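Local coordinates for protein Non-ribosomal peptide synthetase (Streptomyces halstedii, PDB 3WVN) that is a non-ribosomal peptide synthetase of the AMP-binding enzyme family (ANL clan) and is modelled with aspartic acid in a pocket, at residues G128-H133 and S202-A207; V188-E193 and C213-I218; M311-A316 and V337-Q342. All coordinates share one frame; numbering follows the deposited sequence.

Contact 1 opens first, at residues 128-133 on the start of helix 131-141, and contact 2 opens at 188-193 before contact 1 closes at 202-207; contact 2 then closes at 213-218, so the two loops cross along the chain. Strands 195-200 and 210-214 form the antiparallel pair behind this crossing: contact 1 ties the turn between them to helix 131-141, contact 2 ties the approach to the first strand to the start of helix 215-229. Contact 3 follows in series, closing the beta-alpha-beta unit of strand 311-314, helix 321-330 and strand 335-340 beside the bound aspartic acid. Contacts 2 and 3 lie on opposite sides of the chain's centre, and none of the three touches another.

Contact 1: G128-H133 and S202-A207; sequences GMKPFH and SGSTAA
His-133 NE2 and Gly-203 O grip the same water, which sits 3.1 Å from NE2 and donates to the carbonyl O at 2.9 Å; Ser-202 OG also reaches it, at a distance too short to be trusted. The water joins the first turn of helix 131-141 to the Gly- and Ser-rich loop linking antiparallel strands 195-200 and 210-214, whose sequence SGST fits the A3 signature loop of AMP-binding enzymes. A type I beta turn from Gly-203 to Ala-206 shapes this loop, and it presents Ser-204 to the helix. The imidazole of His-133 is sandwiched. Ser-204 CA makes a CH-pi contact 3.5 Å from the ring centroid and only 5° off its normal, while Met-129 CE covers the opposite face. With CG trans to the backbone N (chi1 -172°), the ring reaches from the helix to lie with one face against Ser-204 CA, and Ser-202 O lies at its edge, 3.6 Å from NE2. Met-129 itself continues onto Leu-134 and Val-137 of the same helix, and Ser-202 OG takes a weak hydrogen bond from Lys-209 N. At the protein surface, Lys-130, at the N-cap position, curls its bent chain toward Ser-204, leaving NZ 3.9 Å from OG. Phe-132 meets the same serine with its ring edge: Ser-204 O lies near the ring plane, 3.5 Å from CE1.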
# COMPACT_ATOMS: atom_id res chain seq x y z
N GLY A 128 -15.01 -2.45 -9.80
CA GLY A 128 -15.69 -1.29 -10.38
C GLY A 128 -15.07 -0.65 -11.62
O GLY A 128 -15.71 0.19 -12.24
N MET A 129 -13.85 -1.03 -12.01
CA MET A 129 -13.31 -0.52 -13.26
C MET A 129 -14.25 -0.79 -14.40
O MET A 129 -14.90 -1.82 -14.40
CB MET A 129 -11.98 -1.17 -13.57
CG MET A 129 -10.88 -0.61 -12.71
SD MET A 129 -9.36 -1.52 -12.92
CE MET A 129 -8.93 -1.25 -14.59
N LYS A 130 -14.32 0.13 -15.35
CA LYS A 130 -15.12 -0.06 -16.55
C LYS A 130 -14.46 -1.15 -17.36
O LYS A 130 -13.26 -1.30 -17.29
CB LYS A 130 -15.26 1.23 -17.38
CG LYS A 130 -16.44 2.13 -16.95
CD LYS A 130 -16.35 2.58 -15.50
CE LYS A 130 -15.16 3.49 -15.24
NZ LYS A 130 -15.02 4.58 -16.25
N PRO A 131 -15.26 -1.91 -18.13
CA PRO A 131 -14.71 -3.03 -18.86
C PRO A 131 -13.62 -2.73 -19.87
O PRO A 131 -12.64 -3.47 -19.90
CB PRO A 131 -15.94 -3.64 -19.53
CG PRO A 131 -17.04 -3.36 -18.55
CD PRO A 131 -16.73 -1.97 -18.10
N PHE A 132 -13.79 -1.70 -20.71
CA PHE A 132 -12.73 -1.38 -21.69
C PHE A 132 -11.43 -1.07 -20.90
O PHE A 132 -10.32 -1.38 -21.33
CB PHE A 132 -13.12 -0.23 -22.63
CG PHE A 132 -13.14 1.12 -21.97
CD1 PHE A 132 -12.06 1.99 -22.09
CD2 PHE A 132 -14.26 1.54 -21.20
CE1 PHE A 132 -12.07 3.22 -21.47
CE2 PHE A 132 -14.27 2.78 -20.57
CZ PHE A 132 -13.18 3.63 -20.70
N HIS A 133 -11.60 -0.49 -19.72
CA HIS A 133 -10.46 -0.10 -18.91
C HIS A 133 -9.71 -1.34 -18.39
O HIS A 133 -8.51 -1.48 -18.63
CB HIS A 133 -10.93 0.80 -17.77
CG HIS A 133 -9.80 1.40 -17.00
ND1 HIS A 133 -9.99 2.03 -15.79
CD2 HIS A 133 -8.47 1.43 -17.25
CE1 HIS A 133 -8.82 2.44 -15.34
NE2 HIS A 133 -7.88 2.08 -16.20
N SER A 202 -2.67 4.62 -14.02
CA SER A 202 -3.37 5.21 -15.16
C SER A 202 -4.90 5.18 -15.00
O SER A 202 -5.47 4.19 -14.59
CB SER A 202 -2.97 4.45 -16.41
OG SER A 202 -3.15 3.05 -16.26
N GLY A 203 -5.56 6.28 -15.30
CA GLY A 203 -7.00 6.26 -15.30
C GLY A 203 -7.57 5.67 -16.59
O GLY A 203 -6.83 5.24 -17.52
N SER A 204 -8.90 5.68 -16.65
CA SER A 204 -9.60 5.06 -17.77
C SER A 204 -9.44 5.86 -19.02
O SER A 204 -9.62 5.30 -20.06
CB SER A 204 -11.08 4.88 -17.49
OG SER A 204 -11.65 6.12 -17.36
N THR A 205 -9.15 7.16 -18.93
CA THR A 205 -8.88 8.00 -20.12
C THR A 205 -7.42 8.02 -20.57
O THR A 205 -7.04 8.83 -21.40
CB THR A 205 -9.33 9.44 -19.85
OG1 THR A 205 -8.57 10.00 -18.75
CG2 THR A 205 -10.85 9.47 -19.54
N ALA A 206 -6.60 7.13 -20.04
CA ALA A 206 -5.16 7.12 -20.29
C ALA A 206 -4.67 5.79 -20.77
O ALA A 206 -5.28 4.75 -20.50
CB ALA A 206 -4.42 7.43 -18.96
N ALA A 207 -3.49 5.79 -21.38
CA ALA A 207 -2.78 4.57 -21.74
C ALA A 207 -2.42 3.84 -20.48
O ALA A 207 -2.12 4.47 -19.48
CB ALA A 207 -1.52 4.91 -22.50
O HOH W 1 -5.25 2.78 -17.67

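Contact 2: V188-E193 and C213-I218; sequences VEVSPE and CPHQQI
The imidazole of His-215 carries Val-190 over one face: CG1 makes a CH-pi contact 4.0 Å from the ring centroid, displaced toward NE2, which it approaches to 3.6 Å. The valine crosses the histidine at about a right angle, its CG1 trans to the backbone N (chi1 -177°), which sets this methyl, rather than CG2, over the ring. Ser-191 O comes to the ring obliquely. His-48 meets the imidazole with its ring plane at about 90°, and ND1 is hydrogen-bonded to Val-47 N, which helps to fix the rotation of the ring. Farther along, the side chains of Glu-193 and Gln-216 lie side by side and point the same way, their carboxylate and amide planes 27° apart, with Glu-193 CG 3.7 Å from Gln-216 OE1. At the backbone, Gln-216 N donates to Pro-192 O at 3.0 Å, arriving in the carbonyl plane on a lone pair. The bond satisfies an amide in the first turn of a helix, where no preceding turn can supply a carbonyl. Ser-191 OG accepts from Glu-193 N at 3.0 Å, an ST turn at residues 191-193, and Ser-191 N is bonded to Asp-194 OD2. The connection thus fastens the loop entering strand 195-200 to the point where strand 210-214 gives way to helix 215-229, with helix 47-57 beside Val-190 and Ile-218 turned toward helix 246-258.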
# COMPACT_ATOMS: atom_id res chain seq x y z
N VAL A 188 10.94 -21.19 -1.82
CA VAL A 188 11.37 -21.31 -3.19
C VAL A 188 12.28 -20.11 -3.40
O VAL A 188 12.21 -19.18 -2.62
CB VAL A 188 10.12 -21.25 -4.09
CG1 VAL A 188 10.10 -20.02 -5.02
CG2 VAL A 188 9.90 -22.53 -4.82
N GLU A 189 13.10 -20.10 -4.44
CA GLU A 189 14.08 -19.05 -4.62
C GLU A 189 13.40 -17.80 -5.12
O GLU A 189 12.67 -17.82 -6.11
CB GLU A 189 15.17 -19.45 -5.62
CG GLU A 189 16.52 -18.76 -5.52
CD GLU A 189 17.63 -19.77 -5.72
OE1 GLU A 189 17.99 -20.47 -4.74
OE2 GLU A 189 18.12 -19.91 -6.87
N VAL A 190 13.60 -16.71 -4.39
CA VAL A 190 13.05 -15.41 -4.76
C VAL A 190 14.13 -14.42 -4.50
O VAL A 190 14.68 -14.37 -3.42
CB VAL A 190 11.77 -15.08 -3.98
CG1 VAL A 190 11.19 -13.73 -4.45
CG2 VAL A 190 10.74 -16.19 -4.14
N SER A 191 14.45 -13.64 -5.50
CA SER A 191 15.50 -12.66 -5.36
C SER A 191 14.89 -11.35 -4.86
O SER A 191 13.78 -10.97 -5.29
CB SER A 191 16.17 -12.44 -6.70
OG SER A 191 16.94 -11.27 -6.67
N PRO A 192 15.62 -10.62 -4.01
CA PRO A 192 15.24 -9.27 -3.64
C PRO A 192 15.02 -8.35 -4.84
O PRO A 192 14.29 -7.36 -4.71
CB PRO A 192 16.39 -8.79 -2.77
CG PRO A 192 17.03 -10.05 -2.25
CD PRO A 192 16.86 -11.05 -3.35
N GLU A 193 15.56 -8.70 -6.01
CA GLU A 193 15.39 -7.89 -7.19
C GLU A 193 14.19 -8.30 -8.05
O GLU A 193 13.88 -7.63 -9.01
CB GLU A 193 16.66 -7.91 -8.05
CG GLU A 193 17.93 -7.33 -7.39
CD GLU A 193 19.19 -7.54 -8.23
OE1 GLU A 193 19.03 -7.70 -9.48
OE2 GLU A 193 20.32 -7.54 -7.69
N CYS A 213 7.35 -2.86 -9.19
CA CYS A 213 7.90 -2.80 -7.83
C CYS A 213 8.58 -4.06 -7.35
O CYS A 213 7.91 -5.05 -7.02
CB CYS A 213 6.78 -2.43 -6.83
SG CYS A 213 5.94 -0.91 -7.26
N PRO A 214 9.93 -4.02 -7.25
CA PRO A 214 10.71 -5.15 -6.71
C PRO A 214 10.59 -5.31 -5.21
O PRO A 214 10.33 -4.32 -4.53
CB PRO A 214 12.17 -4.81 -7.05
CG PRO A 214 12.08 -3.78 -8.13
CD PRO A 214 10.80 -2.99 -7.82
N HIS A 215 10.81 -6.53 -4.72
CA HIS A 215 10.76 -6.84 -3.32
C HIS A 215 11.56 -5.88 -2.43
O HIS A 215 11.04 -5.44 -1.41
CB HIS A 215 11.31 -8.24 -3.09
CG HIS A 215 10.32 -9.32 -3.35
ND1 HIS A 215 9.65 -9.97 -2.34
CD2 HIS A 215 9.92 -9.91 -4.51
CE1 HIS A 215 8.85 -10.89 -2.85
NE2 HIS A 215 8.99 -10.87 -4.17
N GLN A 216 12.85 -5.68 -2.73
CA GLN A 216 13.79 -4.87 -1.90
C GLN A 216 13.27 -3.47 -1.60
O GLN A 216 13.34 -3.00 -0.46
CB GLN A 216 15.07 -4.61 -2.68
CG GLN A 216 16.04 -5.70 -2.74
CD GLN A 216 17.33 -5.23 -3.39
OE1 GLN A 216 17.36 -4.96 -4.56
NE2 GLN A 216 18.37 -5.11 -2.59
N GLN A 217 12.86 -2.78 -2.67
CA GLN A 217 12.30 -1.41 -2.61
C GLN A 217 11.05 -1.31 -1.76
O GLN A 217 10.91 -0.41 -0.98
CB GLN A 217 11.95 -0.93 -3.99
CG GLN A 217 13.12 -0.40 -4.74
CD GLN A 217 13.70 -1.41 -5.73
OE1 GLN A 217 13.97 -2.57 -5.40
NE2 GLN A 217 13.90 -0.96 -6.94
N ILE A 218 10.17 -2.27 -1.91
CA ILE A 218 8.94 -2.27 -1.16
C ILE A 218 9.32 -2.40 0.31
O ILE A 218 8.84 -1.62 1.13
CB ILE A 218 8.00 -3.42 -1.54
CG1 ILE A 218 7.49 -3.25 -2.99
CG2 ILE A 218 6.81 -3.46 -0.60
CD1 ILE A 218 6.70 -4.45 -3.51

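Contact 3: M311-A316 and V337-Q342; sequences MFTNSA and VRMYGQ. With ASP (aspartic acid), chain C.
Strands 311-314 and 337-340 run parallel, their axes 4.9 Å apart and inclined by 24°, with Thr-313 opposite Val-337 and Asn-314 opposite Arg-338. Val-337 N donates to Phe-312 O, and Asn-314 N returns an almost straight bond of 2.9 Å to Val-337 O (172° at the hydrogen). The third bond, Met-339 N to Asn-314 O, is weak, and a water that accepts from the same N at 3.2 Å and from Asn-314 ND2 lies beside it. ND2 also bonds Ala-317 O, which ties the amide to the loop that follows the strand. On the face with Thr-313 and Val-337, the side chains of Thr-313 and Met-339 pass at a slant: the methionine bends at its last torsion and brings CE to 3.7 Å from Thr-313 CB and 3.9 Å from Ser-315 CB. Met-311 CG packs on Val-337 CG2 at 3.8 Å. Arg-338, on the other face with Asn-314, sends its guanidinium to Ser-362 O and Glu-358 O. Beyond the strand ends, Ser-315 OG, trans to the backbone N (chi1 -157°), donates to OXT of the bound aspartic acid at 2.7 Å. A second water accepts from Ala-316 N and from Gly-341 N (2.9 Å), bridging the two loops as they diverge. Gly-341, without a side chain, leaves room for the ligand carboxylate, and the aspartic acid is also hydrogen-bonded to Arg-347 NH2, Asp-246 OD1 and Lys-346 O. The arrangement is a beta-alpha-beta unit, crossing over through helix 321-330, in which the carboxyl ends of neighbouring parallel strands open into loops that form a ligand pocket.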
# COMPACT_ATOMS: atom_id res chain seq x y z
N MET A 311 -3.09 8.99 15.46
CA MET A 311 -2.45 9.56 14.28
C MET A 311 -3.28 9.46 13.03
O MET A 311 -3.96 8.45 12.76
CB MET A 311 -1.08 8.91 14.04
CG MET A 311 -0.23 9.69 13.07
SD MET A 311 1.37 8.97 12.80
CE MET A 311 2.04 8.99 14.48
N PHE A 312 -3.24 10.52 12.27
CA PHE A 312 -3.77 10.54 10.96
C PHE A 312 -2.57 10.85 10.05
O PHE A 312 -1.82 11.83 10.35
CB PHE A 312 -4.81 11.67 10.79
CG PHE A 312 -6.02 11.52 11.65
CD1 PHE A 312 -7.08 10.71 11.24
CD2 PHE A 312 -6.12 12.19 12.85
CE1 PHE A 312 -8.19 10.55 12.02
CE2 PHE A 312 -7.24 12.07 13.66
CZ PHE A 312 -8.29 11.26 13.23
N THR A 313 -2.42 10.11 8.95
CA THR A 313 -1.31 10.32 8.03
C THR A 313 -1.87 10.58 6.66
O THR A 313 -2.50 9.68 6.06
CB THR A 313 -0.37 9.10 7.93
OG1 THR A 313 -1.11 7.91 7.54
CG2 THR A 313 0.24 8.82 9.25
N ASN A 314 -1.56 11.77 6.14
CA ASN A 314 -2.15 12.27 4.93
C ASN A 314 -1.15 12.34 3.80
O ASN A 314 -0.03 12.82 3.94
CB ASN A 314 -2.75 13.64 5.13
CG ASN A 314 -3.41 14.15 3.86
OD1 ASN A 314 -4.58 13.86 3.58
ND2 ASN A 314 -2.65 14.86 3.04
N SER A 315 -1.55 11.79 2.65
CA SER A 315 -0.81 11.99 1.45
C SER A 315 -1.78 12.09 0.31
O SER A 315 -3.00 12.16 0.51
CB SER A 315 0.16 10.82 1.20
OG SER A 315 1.22 11.26 0.36
N ALA A 316 -1.22 12.06 -0.89
CA ALA A 316 -1.98 12.04 -2.15
C ALA A 316 -2.42 13.45 -2.53
O ALA A 316 -2.42 13.75 -3.71
CB ALA A 316 -3.16 11.10 -2.09
N VAL A 337 -0.36 14.29 10.33
CA VAL A 337 0.97 14.16 9.75
C VAL A 337 0.87 14.32 8.24
O VAL A 337 0.17 13.56 7.56
CB VAL A 337 1.56 12.75 10.07
CG1 VAL A 337 2.88 12.53 9.34
CG2 VAL A 337 1.74 12.61 11.55
N ARG A 338 1.58 15.30 7.72
CA ARG A 338 1.58 15.58 6.32
C ARG A 338 2.68 14.75 5.66
O ARG A 338 3.78 14.58 6.26
CB ARG A 338 1.87 17.06 6.18
CG ARG A 338 0.70 17.93 6.65
CD ARG A 338 1.09 19.03 7.67
NE ARG A 338 2.17 19.85 7.24
CZ ARG A 338 3.08 20.48 8.01
NH1 ARG A 338 3.11 20.43 9.32
NH2 ARG A 338 3.96 21.25 7.41
N MET A 339 2.40 14.25 4.46
CA MET A 339 3.32 13.46 3.67
C MET A 339 3.12 13.79 2.21
O MET A 339 2.13 14.38 1.86
CB MET A 339 3.10 11.96 3.86
CG MET A 339 2.86 11.61 5.32
SD MET A 339 2.79 9.87 5.66
CE MET A 339 1.37 9.45 4.63
N TYR A 340 4.09 13.44 1.38
CA TYR A 340 3.97 13.64 -0.06
C TYR A 340 4.68 12.47 -0.72
O TYR A 340 5.76 12.05 -0.33
CB TYR A 340 4.59 14.99 -0.46
CG TYR A 340 5.18 15.06 -1.85
CD1 TYR A 340 4.35 14.97 -2.98
CD2 TYR A 340 6.55 15.25 -2.03
CE1 TYR A 340 4.87 15.09 -4.24
CE2 TYR A 340 7.09 15.35 -3.31
CZ TYR A 340 6.25 15.26 -4.41
OH TYR A 340 6.80 15.32 -5.67
N GLY A 341 4.09 11.96 -1.79
CA GLY A 341 4.73 10.87 -2.51
C GLY A 341 4.20 10.69 -3.89
O GLY A 341 3.18 11.27 -4.26
N GLN A 342 4.91 9.85 -4.63
CA GLN A 342 4.41 9.27 -5.88
C GLN A 342 4.59 7.79 -5.84
O GLN A 342 5.50 7.28 -5.16
CB GLN A 342 5.23 9.81 -7.05
CG GLN A 342 5.11 11.28 -7.25
CD GLN A 342 5.75 11.69 -8.53
OE1 GLN A 342 6.65 11.02 -9.07
NE2 GLN A 342 5.29 12.80 -9.06
N ASP C . 2.07 6.93 -3.20
CA ASP C . 1.90 8.19 -2.38
C ASP C . 2.12 7.99 -0.89
O ASP C . 1.81 6.89 -0.36
CB ASP C . 0.53 8.83 -2.60
CG ASP C . 0.11 8.86 -4.11
OD1 ASP C . -1.07 9.20 -4.38
OD2 ASP C . 0.94 8.54 -5.00
OXT ASP C . 2.59 8.96 -0.23
O HOH W 2 -0.18 15.72 3.27
O HOH W 3 1.36 12.79 -2.37